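Local coordinates for protein angiotensin-converting enzyme (Anopheles gambiae, PDB 6S1Y) that probably cleaves peptides as a zinc-dependent metallopeptidase of the angiotensin-converting enzyme family, and here carries a gamma-linked diglutamate in its pocket, at residues 222-227 with 584-589; 212-217 with 427-432; 42-47 with 116-121. All blocks are in the same frame, centred on the assembly; numbering follows the deposited sequence.

Contact 1: 222-227 with 584-589; sequences HAYVRY and LEENKR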
loop_
_atom_site.group_PDB
_atom_site.type_symbol
_atom_site.label_atom_id
_atom_site.label_comp_id
_atom_site.label_asym_id
_atom_site.label_seq_id
_atom_site.Cartn_x
_atom_site.Cartn_y
_atom_site.Cartn_z
ATOM N N HIS A 222 -8.403 13.362 -13.914
ATOM C CA HIS A 222 -7.562 12.991 -15.042
ATOM C C HIS A 222 -7.626 14.018 -16.158
ATOM O O HIS A 222 -6.601 14.370 -16.749
ATOM C CB HIS A 222 -8.014 11.626 -15.560
ATOM C CG HIS A 222 -7.334 11.191 -16.812
ATOM N ND1 HIS A 222 -7.601 11.759 -18.035
ATOM C CD2 HIS A 222 -6.398 10.238 -17.029
ATOM C CE1 HIS A 222 -6.841 11.192 -18.949
ATOM N NE2 HIS A 222 -6.109 10.260 -18.367
ATOM N N ALA A 223 -8.822 14.510 -16.470
ATOM C CA ALA A 223 -8.955 15.447 -17.588
ATOM C C ALA A 223 -8.295 16.784 -17.276
ATOM O O ALA A 223 -7.703 17.414 -18.153
ATOM C CB ALA A 223 -10.427 15.643 -17.918
ATOM N N TYR A 224 -8.392 17.244 -16.031
ATOM C CA TYR A 224 -7.746 18.506 -15.671
ATOM C C TYR A 224 -6.230 18.370 -15.694
ATOM O O TYR A 224 -5.530 19.208 -16.268
ATOM C CB TYR A 224 -8.231 18.968 -14.302
ATOM C CG TYR A 224 -7.738 20.361 -13.951
ATOM C CD1 TYR A 224 -8.404 21.476 -14.421
ATOM C CD2 TYR A 224 -6.578 20.550 -13.207
ATOM C CE1 TYR A 224 -7.956 22.750 -14.146
ATOM C CE2 TYR A 224 -6.122 21.841 -12.895
ATOM C CZ TYR A 224 -6.812 22.934 -13.372
ATOM O OH TYR A 224 -6.382 24.198 -13.096
ATOM N N VAL A 225 -5.702 17.301 -15.106
ATOM C CA VAL A 225 -4.252 17.091 -15.106
ATOM C C VAL A 225 -3.729 17.047 -16.533
ATOM O O VAL A 225 -2.730 17.697 -16.869
ATOM C CB VAL A 225 -3.893 15.804 -14.335
ATOM C CG1 VAL A 225 -2.411 15.466 -14.462
ATOM C CG2 VAL A 225 -4.270 15.954 -12.869
ATOM N N ARG A 226 -4.388 16.286 -17.401
ATOM C CA ARG A 226 -3.947 16.201 -18.786
ATOM C C ARG A 226 -3.957 17.570 -19.456
ATOM O O ARG A 226 -3.022 17.922 -20.185
ATOM C CB ARG A 226 -4.822 15.210 -19.546
ATOM C CG ARG A 226 -4.603 15.157 -21.069
ATOM C CD ARG A 226 -5.400 14.030 -21.718
ATOM N NE ARG A 226 -6.840 14.227 -21.636
ATOM C CZ ARG A 226 -7.739 13.319 -22.030
ATOM N NH1 ARG A 226 -7.329 12.174 -22.526
ATOM N NH2 ARG A 226 -9.045 13.567 -21.918
ATOM N N TYR A 227 -5.000 18.365 -19.216
ATOM C CA TYR A 227 -5.043 19.701 -19.790
ATOM C C TYR A 227 -3.850 20.537 -19.332
ATOM O O TYR A 227 -3.210 21.218 -20.145
ATOM C CB TYR A 227 -6.367 20.364 -19.418
ATOM C CG TYR A 227 -6.430 21.821 -19.785
ATOM C CD1 TYR A 227 -5.977 22.812 -18.905
ATOM C CD2 TYR A 227 -6.954 22.212 -20.993
ATOM C CE1 TYR A 227 -6.029 24.153 -19.254
ATOM C CE2 TYR A 227 -7.027 23.530 -21.349
ATOM C CZ TYR A 227 -6.565 24.492 -20.491
ATOM O OH TYR A 227 -6.645 25.780 -20.899
ATOM N N LEU A 584 -15.964 19.615 -12.605
ATOM C CA LEU A 584 -17.034 19.545 -13.598
ATOM C C LEU A 584 -17.197 20.877 -14.314
ATOM O O LEU A 584 -17.319 20.931 -15.543
ATOM C CB LEU A 584 -18.371 19.167 -12.944
ATOM C CG LEU A 584 -18.585 17.691 -12.651
ATOM C CD1 LEU A 584 -19.789 17.482 -11.716
ATOM C CD2 LEU A 584 -18.773 16.926 -13.950
ATOM N N GLU A 585 -17.224 21.964 -13.548
ATOM C CA GLU A 585 -17.393 23.288 -14.136
ATOM C C GLU A 585 -16.119 23.763 -14.828
ATOM O O GLU A 585 -16.186 24.324 -15.926
ATOM C CB GLU A 585 -17.835 24.279 -13.055
ATOM C CG GLU A 585 -18.139 25.686 -13.578
ATOM C CD GLU A 585 -19.210 25.705 -14.680
ATOM O OE1 GLU A 585 -19.158 26.637 -15.516
ATOM O OE2 GLU A 585 -20.091 24.799 -14.708
ATOM N N GLU A 586 -14.948 23.531 -14.219
ATOM C CA GLU A 586 -13.714 24.086 -14.775
ATOM C C GLU A 586 -13.314 23.374 -16.067
ATOM O O GLU A 586 -12.864 24.023 -17.015
ATOM C CB GLU A 586 -12.590 24.022 -13.738
ATOM C CG GLU A 586 -11.271 24.657 -14.172
ATOM C CD GLU A 586 -11.270 26.182 -14.165
ATOM O OE1 GLU A 586 -10.202 26.742 -14.503
ATOM O OE2 GLU A 586 -12.288 26.824 -13.803
ATOM N N ASN A 587 -13.488 22.046 -16.152
ATOM C CA ASN A 587 -13.215 21.357 -17.412
ATOM C C ASN A 587 -14.141 21.863 -18.532
ATOM O O ASN A 587 -13.701 22.051 -19.668
ATOM C CB ASN A 587 -13.349 19.837 -17.247
ATOM C CG ASN A 587 -12.178 19.221 -16.439
ATOM O OD1 ASN A 587 -11.059 19.707 -16.499
ATOM N ND2 ASN A 587 -12.453 18.157 -15.695
ATOM N N LYS A 588 -15.415 22.115 -18.220
ATOM C CA LYS A 588 -16.323 22.695 -19.206
ATOM C C LYS A 588 -15.831 24.070 -19.652
ATOM O O LYS A 588 -15.793 24.365 -20.852
ATOM C CB LYS A 588 -17.746 22.816 -18.646
ATOM C CG LYS A 588 -18.544 21.496 -18.464
ATOM C CD LYS A 588 -19.816 21.754 -17.603
ATOM C CE LYS A 588 -20.563 20.476 -17.188
ATOM N NZ LYS A 588 -21.463 19.941 -18.271
ATOM N N ARG A 589 -15.450 24.924 -18.697
ATOM C CA ARG A 589 -14.977 26.262 -19.040
ATOM C C ARG A 589 -13.755 26.191 -19.945
ATOM O O ARG A 589 -13.641 26.938 -20.912
ATOM C CB ARG A 589 -14.620 27.066 -17.789
ATOM C CG ARG A 589 -15.758 27.695 -17.014
ATOM C CD ARG A 589 -15.167 28.514 -15.861
ATOM N NE ARG A 589 -16.067 28.709 -14.719
ATOM C CZ ARG A 589 -16.838 29.783 -14.531
ATOM N NH1 ARG A 589 -16.854 30.778 -15.412
ATOM N NH2 ARG A 589 -17.603 29.860 -13.453
HETATM O O HOH W 1 -7.631 26.061 -14.105
#

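Contact 2: 212-217 with 427-432; sequences EQIRPL and TKLVFL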
loop_
_atom_site.group_PDB
_atom_site.type_symbol
_atom_site.label_atom_id
_atom_site.label_comp_id
_atom_site.label_asym_id
_atom_site.label_seq_id
_atom_site.Cartn_x
_atom_site.Cartn_y
_atom_site.Cartn_z
ATOM N N GLU A 212 -16.700 1.850 -10.167
ATOM C CA GLU A 212 -17.655 2.549 -11.015
ATOM C C GLU A 212 -18.165 3.826 -10.365
ATOM O O GLU A 212 -18.466 4.791 -11.073
ATOM C CB GLU A 212 -18.829 1.627 -11.374
ATOM C CG GLU A 212 -19.829 2.259 -12.360
ATOM C CD GLU A 212 -19.171 2.819 -13.635
ATOM O OE1 GLU A 212 -18.119 2.286 -14.099
ATOM O OE2 GLU A 212 -19.713 3.816 -14.155
ATOM N N GLN A 213 -18.264 3.866 -9.031
ATOM C CA GLN A 213 -18.696 5.099 -8.370
ATOM C C GLN A 213 -17.599 6.151 -8.381
ATOM O O GLN A 213 -17.885 7.345 -8.443
ATOM C CB GLN A 213 -19.101 4.832 -6.924
ATOM C CG GLN A 213 -20.267 3.881 -6.745
ATOM C CD GLN A 213 -20.522 3.607 -5.285
ATOM O OE1 GLN A 213 -21.090 4.442 -4.585
ATOM N NE2 GLN A 213 -20.063 2.463 -4.800
ATOM N N ILE A 214 -16.341 5.718 -8.275
ATOM C CA ILE A 214 -15.182 6.605 -8.346
ATOM C C ILE A 214 -14.964 7.156 -9.759
ATOM O O ILE A 214 -14.536 8.305 -9.923
ATOM C CB ILE A 214 -13.977 5.788 -7.839
ATOM C CG1 ILE A 214 -14.111 5.583 -6.327
ATOM C CG2 ILE A 214 -12.648 6.408 -8.202
ATOM C CD1 ILE A 214 -14.384 6.828 -5.590
ATOM N N ARG A 215 -15.283 6.374 -10.787
ATOM C CA ARG A 215 -14.862 6.693 -12.150
ATOM C C ARG A 215 -15.224 8.105 -12.598
ATOM O O ARG A 215 -14.351 8.785 -13.156
ATOM C CB ARG A 215 -15.441 5.644 -13.115
ATOM C CG ARG A 215 -15.019 5.828 -14.567
ATOM C CD ARG A 215 -15.858 4.969 -15.567
ATOM N NE ARG A 215 -17.292 5.161 -15.352
ATOM C CZ ARG A 215 -17.966 6.250 -15.737
ATOM N NH1 ARG A 215 -19.261 6.351 -15.477
ATOM N NH2 ARG A 215 -17.348 7.236 -16.368
ATOM N N PRO A 216 -16.439 8.617 -12.386
ATOM C CA PRO A 216 -16.734 9.952 -12.926
ATOM C C PRO A 216 -15.850 11.012 -12.313
ATOM O O PRO A 216 -15.408 11.950 -12.994
ATOM C CB PRO A 216 -18.222 10.164 -12.585
ATOM C CG PRO A 216 -18.759 8.791 -12.339
ATOM C CD PRO A 216 -17.604 8.040 -11.702
ATOM N N LEU A 217 -15.576 10.885 -11.020
ATOM C CA LEU A 217 -14.696 11.838 -10.357
ATOM C C LEU A 217 -13.270 11.671 -10.864
ATOM O O LEU A 217 -12.611 12.647 -11.245
ATOM C CB LEU A 217 -14.811 11.654 -8.834
ATOM C CG LEU A 217 -16.314 11.610 -8.415
ATOM C CD1 LEU A 217 -17.005 10.227 -8.539
ATOM C CD2 LEU A 217 -16.549 12.153 -7.005
ATOM N N THR A 427 -3.143 13.087 -4.906
ATOM C CA THR A 427 -2.369 12.258 -3.995
ATOM C C THR A 427 -3.064 10.932 -3.756
ATOM O O THR A 427 -2.424 9.883 -3.782
ATOM C CB THR A 427 -2.163 12.972 -2.644
ATOM O OG1 THR A 427 -1.483 14.218 -2.843
ATOM C CG2 THR A 427 -1.368 12.084 -1.689
ATOM N N LYS A 428 -4.375 10.968 -3.511
ATOM C CA LYS A 428 -5.119 9.807 -3.030
ATOM C C LYS A 428 -6.176 9.291 -3.991
ATOM O O LYS A 428 -6.309 8.082 -4.146
ATOM C CB LYS A 428 -5.793 10.122 -1.673
ATOM C CG LYS A 428 -4.794 10.683 -0.629
ATOM C CD LYS A 428 -5.228 10.464 0.803
ATOM C CE LYS A 428 -5.159 8.974 1.202
ATOM N NZ LYS A 428 -3.808 8.442 1.588
ATOM N N LEU A 429 -6.950 10.157 -4.644
ATOM C CA LEU A 429 -8.046 9.617 -5.434
ATOM C C LEU A 429 -7.525 8.811 -6.616
ATOM O O LEU A 429 -8.073 7.753 -6.929
ATOM C CB LEU A 429 -8.974 10.730 -5.902
ATOM C CG LEU A 429 -10.152 10.177 -6.691
ATOM C CD1 LEU A 429 -11.097 9.422 -5.776
ATOM C CD2 LEU A 429 -10.878 11.289 -7.384
ATOM N N VAL A 430 -6.464 9.285 -7.287
ATOM C CA VAL A 430 -5.986 8.606 -8.482
ATOM C C VAL A 430 -5.431 7.215 -8.191
ATOM O O VAL A 430 -5.238 6.411 -9.120
ATOM C CB VAL A 430 -4.905 9.441 -9.199
ATOM C CG1 VAL A 430 -5.420 10.839 -9.506
ATOM C CG2 VAL A 430 -3.661 9.507 -8.379
ATOM N N PHE A 431 -5.144 6.910 -6.932
ATOM C CA PHE A 431 -4.512 5.633 -6.583
ATOM C C PHE A 431 -5.501 4.470 -6.666
ATOM O O PHE A 431 -5.105 3.333 -6.957
ATOM C CB PHE A 431 -3.885 5.780 -5.185
ATOM C CG PHE A 431 -3.337 4.509 -4.619
ATOM C CD1 PHE A 431 -2.079 4.067 -4.965
ATOM C CD2 PHE A 431 -4.067 3.785 -3.705
ATOM C CE1 PHE A 431 -1.580 2.901 -4.451
ATOM C CE2 PHE A 431 -3.574 2.602 -3.193
ATOM C CZ PHE A 431 -2.333 2.167 -3.572
ATOM N N LEU A 432 -6.776 4.717 -6.452
ATOM C CA LEU A 432 -7.739 3.614 -6.436
ATOM C C LEU A 432 -7.813 2.865 -7.753
ATOM O O LEU A 432 -7.673 1.629 -7.742
ATOM C CB LEU A 432 -9.111 4.148 -6.008
ATOM C CG LEU A 432 -9.093 4.470 -4.509
ATOM C CD1 LEU A 432 -9.782 5.742 -4.210
ATOM C CD2 LEU A 432 -9.740 3.347 -3.723
#

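Contact 3: 42-47 with 116-121; sequences SNLTEF and NYAKAK. With NAG (2-acetamido-2-deoxy-beta-D-glucopyranose), chain B; NAG (2-acetamido-2-deoxy-beta-D-glucopyranose), chain C.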
loop_
_atom_site.group_PDB
_atom_site.type_symbol
_atom_site.label_atom_id
_atom_site.label_comp_id
_atom_site.label_asym_id
_atom_site.label_seq_id
_atom_site.Cartn_x
_atom_site.Cartn_y
_atom_site.Cartn_z
ATOM N N SER A 42 17.321 -6.746 5.261
ATOM C CA SER A 42 18.252 -5.698 5.662
ATOM C C SER A 42 19.618 -5.844 5.027
ATOM O O SER A 42 20.429 -4.915 5.098
ATOM C CB SER A 42 18.453 -5.712 7.179
ATOM O OG SER A 42 17.203 -5.752 7.833
ATOM N N ASN A 43 19.883 -6.993 4.404
ATOM C CA ASN A 43 21.255 -7.332 4.011
ATOM C C ASN A 43 21.144 -8.507 3.018
ATOM O O ASN A 43 21.202 -9.664 3.416
ATOM C CB ASN A 43 22.060 -7.656 5.257
ATOM C CG ASN A 43 23.498 -7.951 4.973
ATOM O OD1 ASN A 43 23.991 -7.657 3.901
ATOM N ND2 ASN A 43 24.183 -8.548 5.951
ATOM N N LEU A 44 20.971 -8.165 1.737
ATOM C CA LEU A 44 20.670 -9.179 0.721
ATOM C C LEU A 44 21.964 -9.863 0.308
ATOM O O LEU A 44 22.660 -9.417 -0.605
ATOM C CB LEU A 44 20.008 -8.575 -0.510
ATOM C CG LEU A 44 18.630 -7.943 -0.459
ATOM C CD1 LEU A 44 18.447 -7.151 -1.733
ATOM C CD2 LEU A 44 17.531 -8.973 -0.320
ATOM N N THR A 45 22.285 -10.955 0.980
ATOM C CA THR A 45 23.380 -11.813 0.573
ATOM C C THR A 45 22.812 -13.186 0.280
ATOM O O THR A 45 21.766 -13.574 0.802
ATOM C CB THR A 45 24.461 -11.938 1.656
ATOM O OG1 THR A 45 23.902 -12.592 2.807
ATOM C CG2 THR A 45 24.991 -10.571 2.033
ATOM N N GLU A 46 23.527 -13.937 -0.548
ATOM C CA GLU A 46 23.070 -15.282 -0.852
ATOM C C GLU A 46 23.087 -16.135 0.403
ATOM O O GLU A 46 22.182 -16.942 0.628
ATOM C CB GLU A 46 23.920 -15.865 -1.981
ATOM C CG GLU A 46 23.566 -15.203 -3.330
ATOM C CD GLU A 46 24.717 -15.142 -4.314
ATOM O OE1 GLU A 46 25.331 -16.203 -4.600
ATOM O OE2 GLU A 46 24.992 -14.024 -4.819
ATOM N N PHE A 47 24.070 -15.916 1.279
ATOM C CA PHE A 47 24.069 -16.619 2.554
ATOM C C PHE A 47 22.804 -16.324 3.344
ATOM O O PHE A 47 22.156 -17.243 3.866
ATOM C CB PHE A 47 25.285 -16.232 3.378
ATOM C CG PHE A 47 25.271 -16.814 4.759
ATOM C CD1 PHE A 47 25.592 -18.147 4.962
ATOM C CD2 PHE A 47 24.936 -16.030 5.853
ATOM C CE1 PHE A 47 25.591 -18.688 6.236
ATOM C CE2 PHE A 47 24.927 -16.564 7.125
ATOM C CZ PHE A 47 25.259 -17.895 7.327
ATOM N N ASN A 116 16.346 -9.010 -7.764
ATOM C CA ASN A 116 16.649 -8.261 -8.978
ATOM C C ASN A 116 16.153 -6.821 -8.857
ATOM O O ASN A 116 16.850 -5.877 -9.244
ATOM C CB ASN A 116 16.018 -8.990 -10.171
ATOM C CG ASN A 116 16.105 -8.206 -11.447
ATOM O OD1 ASN A 116 15.157 -7.522 -11.828
ATOM N ND2 ASN A 116 17.239 -8.292 -12.123
ATOM N N TYR A 117 14.966 -6.638 -8.262
ATOM C CA TYR A 117 14.396 -5.309 -8.065
ATOM C C TYR A 117 15.242 -4.474 -7.116
ATOM O O TYR A 117 15.547 -3.307 -7.397
ATOM C CB TYR A 117 12.973 -5.468 -7.523
ATOM C CG TYR A 117 12.180 -4.197 -7.282
ATOM C CD1 TYR A 117 12.431 -3.386 -6.163
ATOM C CD2 TYR A 117 11.131 -3.836 -8.130
ATOM C CE1 TYR A 117 11.689 -2.256 -5.933
ATOM C CE2 TYR A 117 10.376 -2.689 -7.901
ATOM C CZ TYR A 117 10.662 -1.901 -6.809
ATOM O OH TYR A 117 9.906 -0.750 -6.563
ATOM N N ALA A 118 15.620 -5.051 -5.973
ATOM C CA ALA A 118 16.299 -4.273 -4.935
ATOM C C ALA A 118 17.729 -3.926 -5.318
ATOM O O ALA A 118 18.272 -2.928 -4.833
ATOM C CB ALA A 118 16.289 -5.044 -3.619
ATOM N N LYS A 119 18.350 -4.710 -6.185
ATOM C CA LYS A 119 19.758 -4.535 -6.505
ATOM C C LYS A 119 20.017 -3.719 -7.770
ATOM O O LYS A 119 21.174 -3.506 -8.126
ATOM C CB LYS A 119 20.424 -5.906 -6.658
ATOM C CG LYS A 119 20.690 -6.659 -5.349
ATOM C CD LYS A 119 21.320 -8.021 -5.644
ATOM C CE LYS A 119 22.041 -8.595 -4.438
ATOM N NZ LYS A 119 22.996 -9.687 -4.833
ATOM N N ALA A 120 18.988 -3.248 -8.458
ATOM C CA ALA A 120 19.209 -2.582 -9.731
ATOM C C ALA A 120 19.902 -1.246 -9.535
ATOM O O ALA A 120 19.578 -0.502 -8.610
ATOM C CB ALA A 120 17.881 -2.359 -10.447
ATOM N N LYS A 121 20.847 -0.931 -10.426
ATOM C CA LYS A 121 21.563 0.341 -10.410
ATOM C C LYS A 121 21.647 0.875 -11.826
ATOM O O LYS A 121 21.541 0.124 -12.793
ATOM C CB LYS A 121 22.987 0.203 -9.816
ATOM C CG LYS A 121 22.989 -0.402 -8.413
ATOM C CD LYS A 121 23.812 0.419 -7.423
ATOM C CE LYS A 121 23.477 0.047 -5.970
ATOM N NZ LYS A 121 23.200 -1.427 -5.839
HETATM C C1 NAG B . 25.550 -8.981 5.886
HETATM C C2 NAG B . 26.300 -8.529 7.140
HETATM C C3 NAG B . 27.656 -9.243 7.261
HETATM C C4 NAG B . 27.488 -10.752 7.164
HETATM C C5 NAG B . 26.739 -11.079 5.875
HETATM C C6 NAG B . 26.459 -12.553 5.696
HETATM C C7 NAG B . 25.909 -6.274 8.022
HETATM C C8 NAG B . 26.220 -4.816 7.878
HETATM N N2 NAG B . 26.487 -7.086 7.133
HETATM O O3 NAG B . 28.248 -8.878 8.507
HETATM O O4 NAG B . 28.750 -11.409 7.099
HETATM O O5 NAG B . 25.469 -10.412 5.861
HETATM O O6 NAG B . 26.031 -12.846 4.370
HETATM O O7 NAG B . 25.160 -6.700 8.892
HETATM C C1 NAG C . 29.343 -11.879 8.331
HETATM C C2 NAG C . 30.203 -13.127 8.053
HETATM C C3 NAG C . 30.920 -13.579 9.326
HETATM C C4 NAG C . 31.613 -12.421 10.025
HETATM C C5 NAG C . 30.677 -11.228 10.178
HETATM C C6 NAG C . 31.376 -10.016 10.748
HETATM C C7 NAG C . 29.575 -14.755 6.316
HETATM C C8 NAG C . 28.659 -15.888 5.959
HETATM N N2 NAG C . 29.397 -14.216 7.530
HETATM O O3 NAG C . 31.896 -14.556 8.975
HETATM O O4 NAG C . 32.023 -12.846 11.319
HETATM O O5 NAG C . 30.161 -10.861 8.894
HETATM O O6 NAG C . 30.591 -8.842 10.620
HETATM O O7 NAG C . 30.427 -14.346 5.537
#

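Contact 1: 222-227 with 584-589
A single water ties Tyr224 to Glu586 and provides one polar link between their two helices; a second runs from Asn587. The water lies 2.5 Å from Tyr224 OH, in the plane of the phenol ring and at its edge, and donates to Glu586 OE1 at 2.7 Å. The phenol hydroxyl and the carboxylate are thus bridged by water rather than bonded to each other. Their carbon parts do meet: Glu586 CG rests obliquely against the ring, 3.8 Å from Tyr224 CE1. The glutamate leaves its helix with CG anti to the backbone N (chi1 -176°) and then bends at chi2 (75°), which carries the carboxylate along the tyrosine toward the water. The other oxygen, Glu586 OE2, bonds a diethylene glycol that probably came from the crystallisation liquor.

Asn587 lies between the helices and is placed differently. Its OD1 approaches the base of the tyrosine, 3.6 Å from Tyr224 CA, and also lies at the ring edge, near the ring plane. This oxygen is buried and has no polar partner in the model. The amide is nevertheless tethered, because ND2 donates to the carbonyl of Gln220, one turn earlier on the opposing helix. Asn587 ND2 also packs 3.9 Å from Ala223 CB.

The axes of the two short helical segments come within 10.1 Å and their directions differ by 41°. Leu583 and Leu590 of helix 577-590 also touch Tyr224. The arrangement is helix-helix packing between two distant parts of the chain, in the mainly helical fold of the angiotensin-converting enzyme family.

Contact 2: 212-217 with 427-432
Leu429 meets Ile214 and Leu217 in a purely apolar contact, a small example of how one leucine can serve two residues about one turn apart on a facing helix. Its two methyls divide the work. CD1 meets both branches of the isoleucine, 4.2 Å from Ile214 CG2 and equally 4.2 Å from Ile214 CD1, while Leu429 CD2 lies 4.2 Å from Leu217 CB. The leucine reaches them because its CG stands anti to the backbone N (chi1 -178°), and Leu429 and Ile214 then slide past one another in opposite directions. Leu432 adds a looser apolar neighbour, with its CB 4.7 Å from Ile214 CG2. All four residues are buried.

A salt bridge within segment 212-217 joins Arg215 and Glu212. The arginine takes hold side-on: NH1 bonds Glu212 OE2 at 2.9 Å and NE bonds the same oxygen at 3.0 Å. Both nitrogens come from the same face of the carboxylate, on its syn side, while OE2 lies almost exactly in the guanidinium plane. Arg215 NH2 has a second acidic partner, Glu219.

The backbones depart from regular helix on each side. Helix 203-233 is kinked at Pro216 and Leu217, whose nitrogens lack a bond to the preceding turn; in proline that nitrogen has no hydrogen to give. Segment 427-432 has a wider pi-type turn and then passes into helix 431-447. Phe431 at that junction touches the bound diglutamate. Around the apolar cluster, Leu573 of helix 570-575 touches Ile214 and Leu217, Tyr580 of helix 577-590 touches Leu217, and Tyr501 and Val502 of helix 495-514 cover Leu432.

Contact 3: 42-47 with 116-121
Leu44 sits in the short non-helical link before helix 46-70 and faces the C-terminal part of helix 100-119, with Leu44 CA 8.6 Å from Lys119 CA. Its side chain makes the main apolar contact, placing CD1 against the methyl of Ala118 at 3.6 Å between Leu44 CD1 and Ala118 CB. Lys119 runs alongside: its chain, extended beyond CG, runs past Leu44 and brings CE to 4.0 Å from Leu44 O. The ammonium then heads toward the carboxylate of Glu46, of opposite charge, though the charged atoms do not touch.

On the outer flank, the residues next to Leu44 carry sugar. Asn43 and Thr45 form an Asn-Leu-Thr glycosylation sequon, and Asn43 ND2 is covalently bound to C1 of the first N-acetylglucosamine. Thr45 OG1 shares a 2.7 Å hydrogen bond with O6 of that sugar; the same hydroxyl also caps helix 46-70 by accepting from the backbone N of Asn48, so the N-cap residue binds helix and glycan at once. With chi1 at 65°, OG1 can face both the helix start and the sugar. Phe47, two residues further on, turns a ring face to the acetyl methyl C8 of the second sugar, which lies over the ring centre, 3.6 Å above its plane, in a CH-pi contact.

The link is further pinned by backbone bonds between Leu44 and Asp323, an aspartate that Lys119 also touches, while Tyr117 of helix 100-119 packs edge-to-face with Trp159 of helix 149-163.

Overall arrangement
Contact 3 closes early in the chain, before either of the others opens. Contacts 1 and 2 follow and interlock: segments 212-217 and 222-227 both lie on helix 203-233, but their partners come from 427-432 and 584-589. The two centres are 15 Å apart on the same side of the chain's centre, so one long helix packs against two later parts of the sequence, the second near the C-terminus. Contact 3 lies on the opposite side from contact 2, with centres about 35 Å apart, and 43 Å from contact 1. Between helix 203-233 and segment 427-432 the chain supplies the zinc ligands His357, His361 and Glu385, and contact 2 lies nearest the chain's centre.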